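Local coordinates for UPF0141 protein yjdB (Campylobacter jejuni subsp. jejuni HB93-13, PDB 4TN0) that probably transfers phosphoethanolamine to periplasmic targets as the catalytic domain of EptC, an enzyme required for polymyxin resistance and motility, at residues A[33-38]-A[45-50]; A[53-58]-A[220-225]; A[159-164]-A[236-241]; A[191-196]-A[227-232]. One frame throughout, in Å; residues are numbered along the deposited sequence.

How the contacts relate
The four contacts form a connected path, 3-4-1-2, from the zinc site to the central sheet. Contacts 3 and 4 have centres about 7 Å apart and contribute one strand each, 237-238 and 230-231, to the same two-stranded antiparallel sheet; Tyr161 OH lies 2.5 Å from Glu229 OE2, a probable hydrogen bond. Contact 4 holds the zinc ligand His227, and the Leu238 side chain of contact 3 is about 10 Å from the metal. Contact 1 meets contact 4 where Tyr38 OH comes within 2.5 Å of Asp194 OD2, and contact 2 where Tyr33 OH is 2.5 Å from Tyr223 OH, both probable hydrogen bonds. In contact 2, segment 220-225 is followed by the zinc ligands Asp226 and His227, the latter opening segment 227-232.

Contact 1 of 4, residues A[33-38]-A[45-50]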
# COMPACT_ATOMS: atom_id res chain seq x y z
N TYR A 33 1.46 -14.12 2.85
CA TYR A 33 2.04 -13.38 3.96
C TYR A 33 2.14 -14.29 5.19
O TYR A 33 1.15 -14.91 5.61
CB TYR A 33 1.24 -12.10 4.22
CG TYR A 33 1.70 -10.98 3.33
CD1 TYR A 33 1.54 -11.05 1.95
CD2 TYR A 33 2.35 -9.85 3.86
CE1 TYR A 33 2.00 -10.04 1.12
CE2 TYR A 33 2.82 -8.83 3.04
CZ TYR A 33 2.65 -8.94 1.66
OH TYR A 33 3.09 -7.95 0.82
N SER A 34 3.36 -14.47 5.69
CA SER A 34 3.55 -15.29 6.89
C SER A 34 3.00 -14.58 8.13
O SER A 34 2.65 -15.24 9.12
CB SER A 34 5.03 -15.65 7.06
OG SER A 34 5.86 -14.49 7.04
N LEU A 35 2.90 -13.26 8.08
CA LEU A 35 2.22 -12.46 9.11
C LEU A 35 0.78 -12.90 9.29
O LEU A 35 0.16 -12.65 10.33
CB LEU A 35 2.27 -10.96 8.76
CG LEU A 35 3.54 -10.18 9.13
CD1 LEU A 35 3.68 -8.88 8.33
CD2 LEU A 35 3.63 -9.90 10.62
N GLY A 36 0.23 -13.54 8.26
CA GLY A 36 -1.15 -13.97 8.29
C GLY A 36 -1.28 -15.48 8.32
O GLY A 36 -2.38 -16.01 8.16
N GLY A 37 -0.18 -16.19 8.51
CA GLY A 37 -0.25 -17.63 8.63
C GLY A 37 0.17 -18.44 7.41
O GLY A 37 -0.15 -19.63 7.32
N TYR A 38 0.84 -17.79 6.46
CA TYR A 38 1.47 -18.53 5.36
C TYR A 38 2.70 -19.26 5.91
O TYR A 38 3.53 -18.67 6.59
CB TYR A 38 1.85 -17.57 4.23
CG TYR A 38 2.51 -18.17 3.01
CD1 TYR A 38 1.86 -19.10 2.20
CD2 TYR A 38 3.78 -17.75 2.62
CE1 TYR A 38 2.48 -19.62 1.06
CE2 TYR A 38 4.40 -18.26 1.50
CZ TYR A 38 3.75 -19.19 0.72
OH TYR A 38 4.41 -19.67 -0.40
N PHE A 45 9.71 -12.06 7.39
CA PHE A 45 10.85 -12.16 8.29
C PHE A 45 11.29 -10.83 8.93
O PHE A 45 11.65 -10.79 10.10
CB PHE A 45 12.01 -12.77 7.52
CG PHE A 45 13.28 -12.87 8.30
CD1 PHE A 45 13.47 -13.91 9.20
CD2 PHE A 45 14.29 -11.93 8.14
CE1 PHE A 45 14.65 -14.02 9.91
CE2 PHE A 45 15.47 -12.03 8.86
CZ PHE A 45 15.64 -13.08 9.75
N TYR A 46 11.27 -9.75 8.16
CA TYR A 46 11.79 -8.48 8.66
C TYR A 46 10.82 -7.64 9.50
O TYR A 46 11.18 -7.19 10.59
CB TYR A 46 12.29 -7.65 7.48
CG TYR A 46 13.46 -8.30 6.80
CD1 TYR A 46 13.28 -9.13 5.71
CD2 TYR A 46 14.76 -8.11 7.28
CE1 TYR A 46 14.36 -9.74 5.09
CE2 TYR A 46 15.85 -8.71 6.67
CZ TYR A 46 15.64 -9.53 5.58
OH TYR A 46 16.72 -10.14 4.96
N THR A 47 9.61 -7.42 8.99
CA THR A 47 8.64 -6.62 9.74
C THR A 47 8.04 -7.41 10.91
O THR A 47 7.39 -6.82 11.78
CB THR A 47 7.50 -6.05 8.84
OG1 THR A 47 6.85 -7.10 8.13
CG2 THR A 47 8.06 -5.06 7.83
N LYS A 48 8.25 -8.73 10.95
CA LYS A 48 7.87 -9.50 12.14
C LYS A 48 8.64 -9.02 13.36
O LYS A 48 8.14 -9.05 14.48
CB LYS A 48 8.10 -11.01 11.96
CG LYS A 48 6.90 -11.80 11.48
CD LYS A 48 7.27 -13.28 11.22
CE LYS A 48 6.05 -14.11 10.82
NZ LYS A 48 6.34 -15.58 10.70
N LYS A 49 9.88 -8.59 13.13
CA LYS A 49 10.75 -8.13 14.20
C LYS A 49 10.36 -6.73 14.70
O LYS A 49 10.83 -6.29 15.75
CB LYS A 49 12.21 -8.17 13.75
CG LYS A 49 12.63 -9.61 13.43
CD LYS A 49 14.09 -9.76 13.03
CE LYS A 49 14.38 -11.21 12.58
NZ LYS A 49 15.84 -11.55 12.56
N ASP A 50 9.50 -6.05 13.96
CA ASP A 50 9.05 -4.73 14.37
C ASP A 50 7.64 -4.81 14.92
O ASP A 50 7.02 -3.79 15.22
CB ASP A 50 9.12 -3.75 13.20
CG ASP A 50 10.54 -3.53 12.71
OD1 ASP A 50 11.43 -3.31 13.56
OD2 ASP A 50 10.78 -3.57 11.49
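Beside the Leu35-Lys48 contact, the rings of segment 45-50 pack on one another: Phe45 CD2 stands 3.6 Å above the centre of one face of the Tyr46 ring, while Tyr46 CD1 lies in plane at the edge of the Phe45 ring. One Phe45 face takes Lys49 CE, offset toward the rim; Lys171 adds a cation-pi contact to Phe45, and the ring of Tyr202 meets Tyr46 edge-to-face. Across the segments the touching is van der Waals packing, part of it against hydroxyl oxygens, and Leu35 divides its share between its two methyls. CD2 of Leu35 is 3.9 Å from CG of Lys48, the two side chains sliding past each other in opposite directions, whereas Leu35 CD1 reaches Thr47 OG1 at 3.6 Å, with these side chains crossing at about a right angle. Thr47 OG1 is satisfied by Asp201. The Lys48 chain is extended beyond CG (chi2 175°), which carries CE to 3.8 Å from Ser34 OG. These polar ends are gathered by Asp42: its OD1 forms a salt bridge with Lys48 NZ and a hydrogen bond with Ser34 OG. Segment 33-38 is itself tightly turned, because Tyr33 O accepts from both Gly36 N (3.1 Å) and Tyr38 N (3.0 Å). The whole is a compact non-regular connection, folded back on itself between strands 18-24 and 53-59 of an alkaline phosphatase-like domain.

Contact 2 of 4, residues A[53-58]-A[220-225]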
# COMPACT_ATOMS: atom_id res chain seq x y z
N VAL A 53 1.40 -4.41 12.72
CA VAL A 53 0.02 -4.92 12.72
C VAL A 53 -0.37 -5.35 11.31
O VAL A 53 -0.18 -4.60 10.35
CB VAL A 53 -0.99 -3.86 13.23
CG1 VAL A 53 -2.41 -4.39 13.12
CG2 VAL A 53 -0.69 -3.49 14.67
N PHE A 54 -0.91 -6.57 11.19
CA PHE A 54 -1.30 -7.12 9.90
C PHE A 54 -2.80 -7.37 9.80
O PHE A 54 -3.36 -8.19 10.53
CB PHE A 54 -0.54 -8.42 9.63
CG PHE A 54 -0.95 -9.12 8.36
CD1 PHE A 54 -0.48 -8.70 7.13
CD2 PHE A 54 -1.81 -10.20 8.41
CE1 PHE A 54 -0.86 -9.36 5.96
CE2 PHE A 54 -2.20 -10.85 7.25
CZ PHE A 54 -1.72 -10.42 6.02
N PHE A 55 -3.43 -6.70 8.84
CA PHE A 55 -4.84 -6.87 8.56
C PHE A 55 -5.08 -8.14 7.73
O PHE A 55 -4.71 -8.21 6.55
CB PHE A 55 -5.36 -5.64 7.84
CG PHE A 55 -5.31 -4.40 8.67
CD1 PHE A 55 -4.12 -3.73 8.87
CD2 PHE A 55 -6.46 -3.92 9.29
CE1 PHE A 55 -4.07 -2.59 9.65
CE2 PHE A 55 -6.41 -2.78 10.06
CZ PHE A 55 -5.21 -2.12 10.24
N ASP A 56 -5.70 -9.14 8.33
CA ASP A 56 -5.78 -10.43 7.67
C ASP A 56 -7.05 -10.60 6.86
O ASP A 56 -7.25 -11.65 6.26
CB ASP A 56 -5.64 -11.56 8.69
CG ASP A 56 -6.50 -11.35 9.91
OD1 ASP A 56 -7.74 -11.48 9.79
OD2 ASP A 56 -5.93 -11.04 10.99
N ASN A 57 -7.88 -9.57 6.81
CA ASN A 57 -9.15 -9.65 6.10
C ASN A 57 -9.42 -8.40 5.26
O ASN A 57 -10.50 -7.85 5.25
CB ASN A 57 -10.28 -9.88 7.11
CG ASN A 57 -11.56 -10.36 6.45
OD1 ASN A 57 -11.55 -10.88 5.33
ND2 ASN A 57 -12.68 -10.19 7.15
N PHE A 58 -8.40 -7.99 4.52
CA PHE A 58 -8.36 -6.73 3.79
C PHE A 58 -8.52 -7.00 2.29
O PHE A 58 -7.80 -7.85 1.74
CB PHE A 58 -7.03 -6.04 4.07
CG PHE A 58 -7.08 -4.55 3.99
CD1 PHE A 58 -6.80 -3.90 2.81
CD2 PHE A 58 -7.35 -3.79 5.12
CE1 PHE A 58 -6.82 -2.52 2.74
CE2 PHE A 58 -7.37 -2.41 5.06
CZ PHE A 58 -7.11 -1.77 3.87
N SER A 220 4.11 7.19 11.34
CA SER A 220 3.39 5.98 11.01
C SER A 220 3.74 5.47 9.61
O SER A 220 4.01 6.26 8.69
CB SER A 220 1.89 6.22 11.11
OG SER A 220 1.55 6.60 12.43
N LEU A 221 3.76 4.15 9.48
CA LEU A 221 3.83 3.49 8.18
C LEU A 221 2.53 2.74 7.89
O LEU A 221 2.07 1.92 8.71
CB LEU A 221 5.02 2.53 8.12
CG LEU A 221 5.02 1.55 6.94
CD1 LEU A 221 5.13 2.28 5.62
CD2 LEU A 221 6.16 0.54 7.09
N PHE A 222 1.94 3.02 6.73
CA PHE A 222 0.83 2.21 6.26
C PHE A 222 1.15 1.68 4.87
O PHE A 222 1.46 2.46 3.95
CB PHE A 222 -0.50 2.98 6.24
CG PHE A 222 -1.69 2.10 5.99
CD1 PHE A 222 -1.94 1.01 6.80
CD2 PHE A 222 -2.54 2.34 4.92
CE1 PHE A 222 -3.01 0.18 6.56
CE2 PHE A 222 -3.61 1.53 4.69
CZ PHE A 222 -3.85 0.44 5.51
N TYR A 223 1.12 0.35 4.76
CA TYR A 223 1.40 -0.36 3.51
C TYR A 223 0.21 -1.21 3.07
O TYR A 223 -0.33 -1.99 3.87
CB TYR A 223 2.64 -1.25 3.66
CG TYR A 223 2.74 -2.39 2.65
CD1 TYR A 223 2.41 -3.69 3.01
CD2 TYR A 223 3.18 -2.18 1.34
CE1 TYR A 223 2.50 -4.74 2.12
CE2 TYR A 223 3.26 -3.24 0.42
CZ TYR A 223 2.92 -4.51 0.83
OH TYR A 223 2.99 -5.58 -0.04
N LEU A 224 -0.19 -1.08 1.81
CA LEU A 224 -1.18 -2.00 1.23
C LEU A 224 -0.90 -2.23 -0.26
O LEU A 224 -0.32 -1.38 -0.94
CB LEU A 224 -2.62 -1.49 1.40
CG LEU A 224 -3.11 -0.26 0.65
CD1 LEU A 224 -4.61 -0.11 0.88
CD2 LEU A 224 -2.38 1.02 1.05
N SER A 225 -1.35 -3.37 -0.76
CA SER A 225 -1.14 -3.67 -2.16
C SER A 225 -2.30 -3.13 -2.98
O SER A 225 -3.38 -2.91 -2.42
CB SER A 225 -1.00 -5.18 -2.37
OG SER A 225 -0.58 -5.43 -3.69
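Phe58 and Leu224 make the closest approach, with CE1 of Phe58 3.8 Å from CD1 of Leu224. The other first-shell contacts centre on Phe222: its CZ lies 4.3 Å from Phe58 CZ, and its CE1 lies 4.3 Å from Phe55 CE1. Both partner atoms come in near the plane of the Phe222 ring, at its edge. Leu224 has CG between its backbone N and carbonyl carbon (chi1 69°), which sets CD1 beside Phe58. One step out, a corner at Asp56 and Asn57 breaks the strand's regular alternation, and this lets Phe55 and Phe58, three residues apart, both point toward segment 220-225. Strand 252-259 lies between the two segments and is bonded to the first through Phe55 with Ala255 and Phe58 with Ile253. Further out, Leu22 and Leu302 touch Phe222, whereas Tyr223 packs on Thr200 and Leu204 of helix 186-211. The arrangement joins parallel, second-neighbour strands by side chains reaching over the antiparallel strand between them, in the buried central mixed sheet of an alkaline phosphatase-like alpha/beta fold.

Contact 3 of 4, residues A[159-164]-A[236-241]; sequences PTYYKR and IYLHGM
Tyr161 meets Leu238 at the far end of its side chain. From CB, the first torsion puts CG anti to the carbonyl carbon (chi1 -54°), and the ring that follows is covered on one face from its own segment: Pro159 C sits 4.1 Å above the plane, offset toward the rim. Leu181, Leu189, Thr192 and Leu231 also touch this side chain. At the tip, OH is 3.9 Å from CD2 of Leu238, a packing contact, while its hydrogen bond goes to Glu229. The same Leu238 methyl serves Pro159 too, lying 4.1 Å from Pro159 CB and 4.1 Å from Pro159 N; CD2 is thus the atom of segment 236-241 that carries the whole contact. Leu238 belongs to the two-stranded antiparallel sheet of 230-231 and 237-238, where its backbone bonds to Ser230, at the rim of the active site of this alkaline phosphatase-like domain. The next residue, His239, uses both ring nitrogens: ND1 is hydrogen-bonded to Glu229 OE1 and NE2 to O1P of the phosphothreonine at position 65. On the other side of the contact, a cis peptide precedes Pro159 and Thr160 centres an inverse gamma turn. Arg164 NH2 ties this bend down by donating to Thr160 OG1 at 3.1 Å; the N-H...O angle is 140° and the acceptor is tilted 28° out of the guanidinium plane. His157 O takes a second bond from Arg164 NH2.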
# COMPACT_ATOMS: atom_id res chain seq x y z
N PRO A 159 4.97 -10.43 -15.49
CA PRO A 159 5.44 -11.81 -15.26
C PRO A 159 6.94 -11.99 -14.94
O PRO A 159 7.34 -13.09 -14.54
CB PRO A 159 5.12 -12.48 -16.60
CG PRO A 159 5.28 -11.38 -17.58
CD PRO A 159 4.73 -10.16 -16.92
N THR A 160 7.74 -10.93 -15.06
CA THR A 160 9.17 -11.02 -14.75
C THR A 160 9.46 -10.83 -13.26
O THR A 160 10.25 -9.95 -12.89
CB THR A 160 10.00 -9.97 -15.51
OG1 THR A 160 9.49 -8.67 -15.22
CG2 THR A 160 9.98 -10.22 -17.02
N TYR A 161 8.84 -11.65 -12.41
CA TYR A 161 9.00 -11.57 -10.97
C TYR A 161 10.45 -11.58 -10.49
O TYR A 161 10.81 -10.85 -9.56
CB TYR A 161 8.28 -12.72 -10.28
CG TYR A 161 6.83 -12.88 -10.64
CD1 TYR A 161 5.89 -11.97 -10.17
CD2 TYR A 161 6.37 -13.97 -11.38
CE1 TYR A 161 4.55 -12.10 -10.48
CE2 TYR A 161 5.02 -14.12 -11.70
CZ TYR A 161 4.11 -13.17 -11.23
OH TYR A 161 2.76 -13.27 -11.50
N TYR A 162 11.27 -12.41 -11.12
CA TYR A 162 12.65 -12.62 -10.69
C TYR A 162 13.48 -11.35 -10.82
O TYR A 162 14.58 -11.27 -10.28
CB TYR A 162 13.29 -13.76 -11.50
CG TYR A 162 13.53 -13.39 -12.93
CD1 TYR A 162 12.51 -13.48 -13.86
CD2 TYR A 162 14.78 -12.95 -13.36
CE1 TYR A 162 12.72 -13.14 -15.18
CE2 TYR A 162 15.00 -12.60 -14.69
CZ TYR A 162 13.97 -12.70 -15.59
OH TYR A 162 14.17 -12.36 -16.91
N LYS A 163 12.96 -10.36 -11.54
CA LYS A 163 13.69 -9.11 -11.73
C LYS A 163 13.37 -8.08 -10.65
O LYS A 163 13.92 -6.99 -10.66
CB LYS A 163 13.36 -8.48 -13.09
CG LYS A 163 13.96 -9.17 -14.33
CD LYS A 163 13.43 -8.42 -15.55
CE LYS A 163 14.15 -8.69 -16.83
NZ LYS A 163 13.47 -7.85 -17.87
N ARG A 164 12.49 -8.42 -9.72
CA ARG A 164 12.01 -7.42 -8.75
C ARG A 164 12.95 -7.29 -7.55
O ARG A 164 12.93 -6.28 -6.85
CB ARG A 164 10.60 -7.78 -8.26
CG ARG A 164 9.53 -7.90 -9.37
CD ARG A 164 9.04 -6.54 -9.87
NE ARG A 164 9.91 -5.96 -10.88
CZ ARG A 164 9.82 -6.18 -12.19
NH1 ARG A 164 10.68 -5.58 -13.01
NH2 ARG A 164 8.88 -6.99 -12.68
N ILE A 236 -5.06 -19.98 -14.02
CA ILE A 236 -5.08 -18.53 -14.11
C ILE A 236 -3.72 -17.95 -13.78
O ILE A 236 -3.10 -18.33 -12.78
CB ILE A 236 -6.16 -17.93 -13.18
CG1 ILE A 236 -7.49 -18.67 -13.37
CG2 ILE A 236 -6.30 -16.44 -13.42
CD1 ILE A 236 -8.33 -18.69 -12.09
N TYR A 237 -3.23 -17.06 -14.63
CA TYR A 237 -2.02 -16.28 -14.34
C TYR A 237 -2.30 -14.79 -14.28
O TYR A 237 -3.33 -14.30 -14.78
CB TYR A 237 -0.93 -16.54 -15.39
CG TYR A 237 -0.44 -17.95 -15.34
CD1 TYR A 237 0.64 -18.29 -14.55
CD2 TYR A 237 -1.10 -18.96 -16.04
CE1 TYR A 237 1.10 -19.59 -14.47
CE2 TYR A 237 -0.65 -20.29 -15.96
CZ TYR A 237 0.45 -20.60 -15.18
OH TYR A 237 0.92 -21.88 -15.08
N LEU A 238 -1.35 -14.07 -13.67
CA LEU A 238 -1.38 -12.62 -13.58
C LEU A 238 -2.65 -12.13 -12.86
O LEU A 238 -3.07 -12.70 -11.84
CB LEU A 238 -1.25 -12.01 -14.98
CG LEU A 238 0.02 -12.59 -15.67
CD1 LEU A 238 0.05 -12.23 -17.14
CD2 LEU A 238 1.36 -12.28 -15.01
N HIS A 239 -3.25 -11.04 -13.30
CA HIS A 239 -4.41 -10.56 -12.58
C HIS A 239 -5.43 -9.98 -13.51
O HIS A 239 -5.53 -10.38 -14.66
CB HIS A 239 -4.01 -9.54 -11.52
CG HIS A 239 -3.09 -8.47 -12.03
ND1 HIS A 239 -1.72 -8.62 -12.07
CD2 HIS A 239 -3.35 -7.23 -12.51
CE1 HIS A 239 -1.17 -7.52 -12.56
NE2 HIS A 239 -2.14 -6.66 -12.83
N GLY A 240 -6.22 -9.03 -13.01
CA GLY A 240 -7.18 -8.34 -13.83
C GLY A 240 -8.43 -9.12 -14.21
O GLY A 240 -9.15 -8.69 -15.12
N MET A 241 -8.69 -10.25 -13.55
CA MET A 241 -9.93 -11.01 -13.81
C MET A 241 -11.13 -10.19 -13.28
O MET A 241 -11.02 -9.55 -12.24
CB MET A 241 -9.86 -12.40 -13.15
CG MET A 241 -11.08 -13.29 -13.38
SD MET A 241 -10.93 -15.01 -12.81
CE MET A 241 -9.85 -15.71 -14.05

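Contact 4 of 4, residues A[191-196]-A[227-232]; sequences NTYDNT and HGESLG
Tyr193, on helix 186-211, reaches across to Leu231 and Glu229 in the segment that follows the zinc ligand His227, so the contact packs a helix of the alkaline phosphatase-like fold against the wall of its metal site. The apolar part is a CH-pi contact: CD1 of Leu231 lies over one face of the Tyr193 ring, 4.1 Å from the centroid and 28° off the normal. Its closest ring atom is Tyr193 CD2 at 3.7 Å, and the second methyl, Leu231 CD2, comes to 4.0 Å from Tyr193 CD1. The contact thus falls toward the CG end of the ring, with CD1 over the face, the side chains crossing at about a right angle. Tyr193 has CG anti to its backbone nitrogen (chi1 -180°), which extends the ring from the helix into this position. Farther along, Tyr193 OH lies 4.0 Å from Glu229 CB, meeting only the aliphatic root of that side chain. Glu229 then bends at chi2, taking the carboxylate away from the helix to Tyr161 and His239.

The polar interactions run alongside this packing. Tyr193 OH is hydrogen-bonded to Thr27 O, which satisfies the buried hydroxyl, and on the helix Asp194 OD1 pairs with Asn32. In the other segment, His227 NE2 is a ligand of the zinc ion, which Glu26, Asp226 and the phosphothreonine at position 65 also bind. The imidazole is steadied by its other nitrogen: His227 ND1 donates to Gly228 O at 2.7 Å with an N-H...O angle of 164°, the oxygen lying in the ring plane and receiving the bond on a lone pair.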
# COMPACT_ATOMS: atom_id res chain seq x y z
N ASN A 191 8.21 -19.69 -5.16
CA ASN A 191 9.42 -19.22 -4.50
C ASN A 191 9.79 -17.84 -5.01
O ASN A 191 10.06 -16.93 -4.23
CB ASN A 191 10.60 -20.18 -4.73
CG ASN A 191 10.50 -21.48 -3.94
OD1 ASN A 191 9.78 -21.57 -2.95
ND2 ASN A 191 11.25 -22.48 -4.38
N THR A 192 9.77 -17.68 -6.32
CA THR A 192 10.13 -16.41 -6.95
C THR A 192 9.20 -15.30 -6.49
O THR A 192 9.64 -14.19 -6.21
CB THR A 192 10.08 -16.52 -8.48
OG1 THR A 192 10.64 -17.78 -8.88
CG2 THR A 192 10.83 -15.38 -9.13
N TYR A 193 7.92 -15.63 -6.42
CA TYR A 193 6.89 -14.68 -6.02
C TYR A 193 7.11 -14.28 -4.56
O TYR A 193 6.98 -13.09 -4.22
CB TYR A 193 5.48 -15.28 -6.24
CG TYR A 193 4.35 -14.33 -5.85
CD1 TYR A 193 4.01 -13.25 -6.66
CD2 TYR A 193 3.63 -14.52 -4.66
CE1 TYR A 193 2.99 -12.36 -6.30
CE2 TYR A 193 2.60 -13.65 -4.30
CZ TYR A 193 2.29 -12.58 -5.13
OH TYR A 193 1.28 -11.72 -4.79
N ASP A 194 7.44 -15.26 -3.72
CA ASP A 194 7.68 -15.03 -2.30
C ASP A 194 8.94 -14.20 -2.02
O ASP A 194 8.97 -13.38 -1.07
CB ASP A 194 7.77 -16.37 -1.58
CG ASP A 194 6.42 -17.01 -1.40
OD1 ASP A 194 5.41 -16.33 -1.67
OD2 ASP A 194 6.35 -18.17 -0.95
N ASN A 195 9.96 -14.40 -2.84
CA ASN A 195 11.16 -13.57 -2.76
C ASN A 195 10.81 -12.10 -2.95
O ASN A 195 11.35 -11.25 -2.25
CB ASN A 195 12.19 -13.97 -3.81
CG ASN A 195 12.88 -15.26 -3.49
OD1 ASN A 195 12.87 -15.72 -2.35
ND2 ASN A 195 13.49 -15.87 -4.50
N THR A 196 9.92 -11.81 -3.90
CA THR A 196 9.53 -10.43 -4.15
C THR A 196 8.83 -9.85 -2.92
O THR A 196 8.97 -8.67 -2.63
CB THR A 196 8.60 -10.28 -5.37
OG1 THR A 196 7.30 -10.84 -5.08
CG2 THR A 196 9.17 -10.97 -6.54
N HIS A 227 -3.60 -4.92 -5.54
CA HIS A 227 -4.41 -6.13 -5.79
C HIS A 227 -3.55 -7.40 -5.63
O HIS A 227 -2.35 -7.33 -5.36
CB HIS A 227 -5.01 -6.13 -7.19
CG HIS A 227 -3.98 -5.92 -8.26
ND1 HIS A 227 -3.08 -6.90 -8.61
CD2 HIS A 227 -3.68 -4.83 -9.02
CE1 HIS A 227 -2.27 -6.42 -9.55
NE2 HIS A 227 -2.62 -5.18 -9.82
N GLY A 228 -4.17 -8.56 -5.77
CA GLY A 228 -3.45 -9.81 -5.63
C GLY A 228 -2.88 -10.27 -6.95
O GLY A 228 -2.59 -9.48 -7.83
N GLU A 229 -2.70 -11.58 -7.07
CA GLU A 229 -2.10 -12.19 -8.26
C GLU A 229 -2.42 -13.67 -8.30
O GLU A 229 -2.45 -14.32 -7.26
CB GLU A 229 -0.58 -12.00 -8.27
CG GLU A 229 0.12 -12.48 -9.54
CD GLU A 229 0.10 -11.44 -10.65
OE1 GLU A 229 -0.86 -10.61 -10.72
OE2 GLU A 229 1.06 -11.47 -11.47
N SER A 230 -2.67 -14.19 -9.49
CA SER A 230 -2.79 -15.64 -9.69
C SER A 230 -1.45 -16.26 -10.15
O SER A 230 -0.72 -15.64 -10.93
CB SER A 230 -3.89 -15.96 -10.71
OG SER A 230 -5.15 -15.84 -10.10
N LEU A 231 -1.16 -17.48 -9.70
CA LEU A 231 0.12 -18.12 -9.99
C LEU A 231 -0.08 -19.53 -10.60
O LEU A 231 0.61 -20.47 -10.23
CB LEU A 231 0.95 -18.21 -8.71
CG LEU A 231 1.31 -16.86 -8.06
CD1 LEU A 231 1.89 -17.09 -6.70
CD2 LEU A 231 2.28 -16.06 -8.87
N GLY A 232 -1.05 -19.66 -11.51
CA GLY A 232 -1.29 -20.92 -12.18
C GLY A 232 -2.40 -21.77 -11.58
O GLY A 232 -2.83 -22.75 -12.17